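Local coordinates for protein lipolytic enzyme, G-D-S-L family (Bacteroides thetaiotaomicron, PDB 7BR2) that is a serine esterase of the SGNH (GDSL) hydrolase family from a gut bacterium and metabolises the drug diltiazem, at residues R364-Y369 with E418-R423. Residues are numbered along the deposited sequence; the frame is centred on the assembly and turned at random.
Sequences RTFREY and EIRDAR
Arg420 lays its CD methylene over one face of the Tyr369 ring, a CH-pi contact 4.0 Å from CD to the ring centroid. The contact joins two nearly antiparallel helices, 344-377 and 417-437, at the surface of the chain: their segments here run at 153° to each other, the axes of these short segments approaching to 11.6 Å, wide enough for large side chains to fill the gap. Tyr369 reaches across because its CG stands anti to the backbone N (chi1 162°), while the arginine chain bends at chi3. Their flat groups end up almost parallel, 7° apart, and the Tyr369 OH sits over the centre of the guanidinium, 3.6 Å from Arg420 CZ. Arginine suits this place because its CD methylene lies over the ring, offset toward the rim, while its guanidinium carries on past it to the backbone: NH1 bonds to the Met414 carbonyl. The tyrosine hydroxyl is engaged separately, with Asn386. With an alanine at Arg420, the Tyr369 ring would probably lose the methylene packed on it and the Met414 carbonyl this donor. Phe366, a flat hydrophobic wedge, pushes its far edge against the other helix. Its CZ lies 3.3 Å from the Arg420 O, which meets the ring edge near its plane, and CE1 packs 3.6 Å from Arg423 CB; Met427 and Met414 also touch this ring. Beside it the contact turns polar. Thr365 is short enough to leave room for a water, and its OG1 also bonds back to the Leu362 carbonyl within its own helix. Arg423, bent at chi2 and chi3, spans the remaining distance, its NH1 paired with Glu426. The bridging water lies at the edge of the Arg423 guanidinium, accepting from NE at 2.7 Å and donating to Thr365 OG1 at 2.6 Å.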
loop_
_atom_site.group_PDB
_atom_site.type_symbol
_atom_site.label_atom_id
_atom_site.label_comp_id
_atom_site.label_asym_id
_atom_site.label_seq_id
_atom_site.Cartn_x
_atom_site.Cartn_y
_atom_site.Cartn_z
ATOM N N ARG A 364 -6.016 8.015 9.779
ATOM C CA ARG A 364 -5.300 9.277 9.588
ATOM C C ARG A 364 -5.618 10.268 10.696
ATOM O O ARG A 364 -4.744 11.041 11.118
ATOM C CB ARG A 364 -5.626 9.903 8.232
ATOM C CG ARG A 364 -4.850 9.289 7.048
ATOM C CD ARG A 364 -3.950 10.314 6.354
ATOM N NE ARG A 364 -2.953 10.892 7.247
ATOM C CZ ARG A 364 -3.062 12.090 7.814
ATOM N NH1 ARG A 364 -2.107 12.532 8.613
ATOM N NH2 ARG A 364 -4.131 12.835 7.586
ATOM N N THR A 365 -6.865 10.280 11.180
ATOM C CA THR A 365 -7.135 11.196 12.298
ATOM C C THR A 365 -6.299 10.810 13.511
ATOM O O THR A 365 -5.766 11.683 14.223
ATOM C CB THR A 365 -8.625 11.248 12.663
ATOM O OG1 THR A 365 -9.018 10.067 13.379
ATOM C CG2 THR A 365 -9.478 11.416 11.421
ATOM N N PHE A 366 -6.106 9.501 13.718
ATOM C CA PHE A 366 -5.191 9.101 14.795
ATOM C C PHE A 366 -3.756 9.556 14.530
ATOM O O PHE A 366 -3.018 9.882 15.476
ATOM C CB PHE A 366 -5.240 7.584 15.011
ATOM C CG PHE A 366 -6.415 7.123 15.841
ATOM C CD1 PHE A 366 -7.655 6.916 15.262
ATOM C CD2 PHE A 366 -6.260 6.866 17.203
ATOM C CE1 PHE A 366 -8.747 6.486 16.026
ATOM C CE2 PHE A 366 -7.343 6.434 17.974
ATOM C CZ PHE A 366 -8.595 6.248 17.374
ATOM N N ARG A 367 -3.350 9.618 13.258
ATOM C CA ARG A 367 -1.996 10.082 12.933
ATOM C C ARG A 367 -1.837 11.583 13.211
ATOM O O ARG A 367 -0.761 12.042 13.629
ATOM C CB ARG A 367 -1.657 9.799 11.465
ATOM C CG ARG A 367 -1.592 8.325 11.053
ATOM C CD ARG A 367 -1.051 7.456 12.152
ATOM N NE ARG A 367 0.373 7.655 12.346
ATOM C CZ ARG A 367 1.016 7.368 13.469
ATOM N NH1 ARG A 367 2.324 7.582 13.559
ATOM N NH2 ARG A 367 0.342 6.877 14.501
ATOM N N GLU A 368 -2.888 12.366 12.956
ATOM C CA GLU A 368 -2.866 13.786 13.318
ATOM C C GLU A 368 -2.739 13.949 14.831
ATOM O O GLU A 368 -1.980 14.802 15.333
ATOM C CB GLU A 368 -4.134 14.480 12.805
ATOM C CG GLU A 368 -4.301 14.482 11.284
ATOM C CD GLU A 368 -3.416 15.508 10.593
ATOM O OE1 GLU A 368 -3.009 16.483 11.249
ATOM O OE2 GLU A 368 -3.097 15.338 9.399
ATOM N N TYR A 369 -3.455 13.117 15.582
ATOM C CA TYR A 369 -3.301 13.181 17.031
ATOM C C TYR A 369 -1.864 12.854 17.434
ATOM O O TYR A 369 -1.278 13.542 18.281
ATOM C CB TYR A 369 -4.316 12.252 17.703
ATOM C CG TYR A 369 -3.999 11.889 19.135
ATOM C CD1 TYR A 369 -4.308 12.757 20.190
ATOM C CD2 TYR A 369 -3.419 10.657 19.444
ATOM C CE1 TYR A 369 -4.024 12.415 21.513
ATOM C CE2 TYR A 369 -3.133 10.307 20.753
ATOM C CZ TYR A 369 -3.437 11.188 21.790
ATOM O OH TYR A 369 -3.156 10.819 23.091
ATOM N N GLU A 418 -12.027 8.509 25.910
ATOM C CA GLU A 418 -13.258 7.872 25.478
ATOM C C GLU A 418 -13.479 8.045 23.979
ATOM O O GLU A 418 -13.998 7.140 23.313
ATOM C CB GLU A 418 -14.436 8.382 26.309
ATOM C CG GLU A 418 -14.218 8.092 27.799
ATOM C CD GLU A 418 -13.661 9.267 28.622
ATOM O OE1 GLU A 418 -12.717 9.997 28.186
ATOM O OE2 GLU A 418 -14.151 9.415 29.762
ATOM N N ILE A 419 -13.037 9.165 23.421
ATOM C CA ILE A 419 -13.181 9.378 21.989
ATOM C C ILE A 419 -12.197 8.509 21.203
ATOM O O ILE A 419 -12.560 7.909 20.181
ATOM C CB ILE A 419 -13.030 10.868 21.665
ATOM C CG1 ILE A 419 -14.290 11.611 22.117
ATOM C CG2 ILE A 419 -12.776 11.068 20.165
ATOM C CD1 ILE A 419 -14.186 13.107 22.012
ATOM N N ARG A 420 -10.943 8.426 21.653
ATOM C CA ARG A 420 -10.009 7.522 20.990
ATOM C C ARG A 420 -10.539 6.094 21.011
ATOM O O ARG A 420 -10.456 5.376 20.004
ATOM C CB ARG A 420 -8.624 7.610 21.639
ATOM C CG ARG A 420 -7.955 8.964 21.443
ATOM C CD ARG A 420 -6.447 8.947 21.739
ATOM N NE ARG A 420 -6.127 8.522 23.101
ATOM C CZ ARG A 420 -6.232 9.283 24.190
ATOM N NH1 ARG A 420 -6.666 10.544 24.103
ATOM N NH2 ARG A 420 -5.901 8.785 25.375
ATOM N N ASP A 421 -11.131 5.681 22.138
ATOM C CA ASP A 421 -11.732 4.353 22.218
ATOM C C ASP A 421 -12.855 4.201 21.204
ATOM O O ASP A 421 -12.908 3.216 20.473
ATOM C CB ASP A 421 -12.260 4.077 23.635
ATOM C CG ASP A 421 -11.158 3.806 24.650
ATOM O OD1 ASP A 421 -10.002 3.521 24.254
ATOM O OD2 ASP A 421 -11.460 3.881 25.864
ATOM N N ALA A 422 -13.773 5.165 21.151
ATOM C CA ALA A 422 -14.905 5.040 20.235
ATOM C C ALA A 422 -14.456 5.004 18.770
ATOM O O ALA A 422 -15.009 4.250 17.962
ATOM C CB ALA A 422 -15.897 6.177 20.464
ATOM N N ARG A 423 -13.473 5.832 18.401
ATOM C CA ARG A 423 -13.038 5.916 17.008
ATOM C C ARG A 423 -12.258 4.674 16.610
ATOM O O ARG A 423 -12.371 4.206 15.467
ATOM C CB ARG A 423 -12.194 7.171 16.806
ATOM C CG ARG A 423 -12.921 8.466 17.151
ATOM C CD ARG A 423 -14.042 8.780 16.153
ATOM N NE ARG A 423 -13.532 9.639 15.083
ATOM C CZ ARG A 423 -14.174 9.941 13.959
ATOM N NH1 ARG A 423 -15.379 9.455 13.700
ATOM N NH2 ARG A 423 -13.598 10.759 13.094
HETATM O O HOH W 1 -11.035 10.759 14.885
#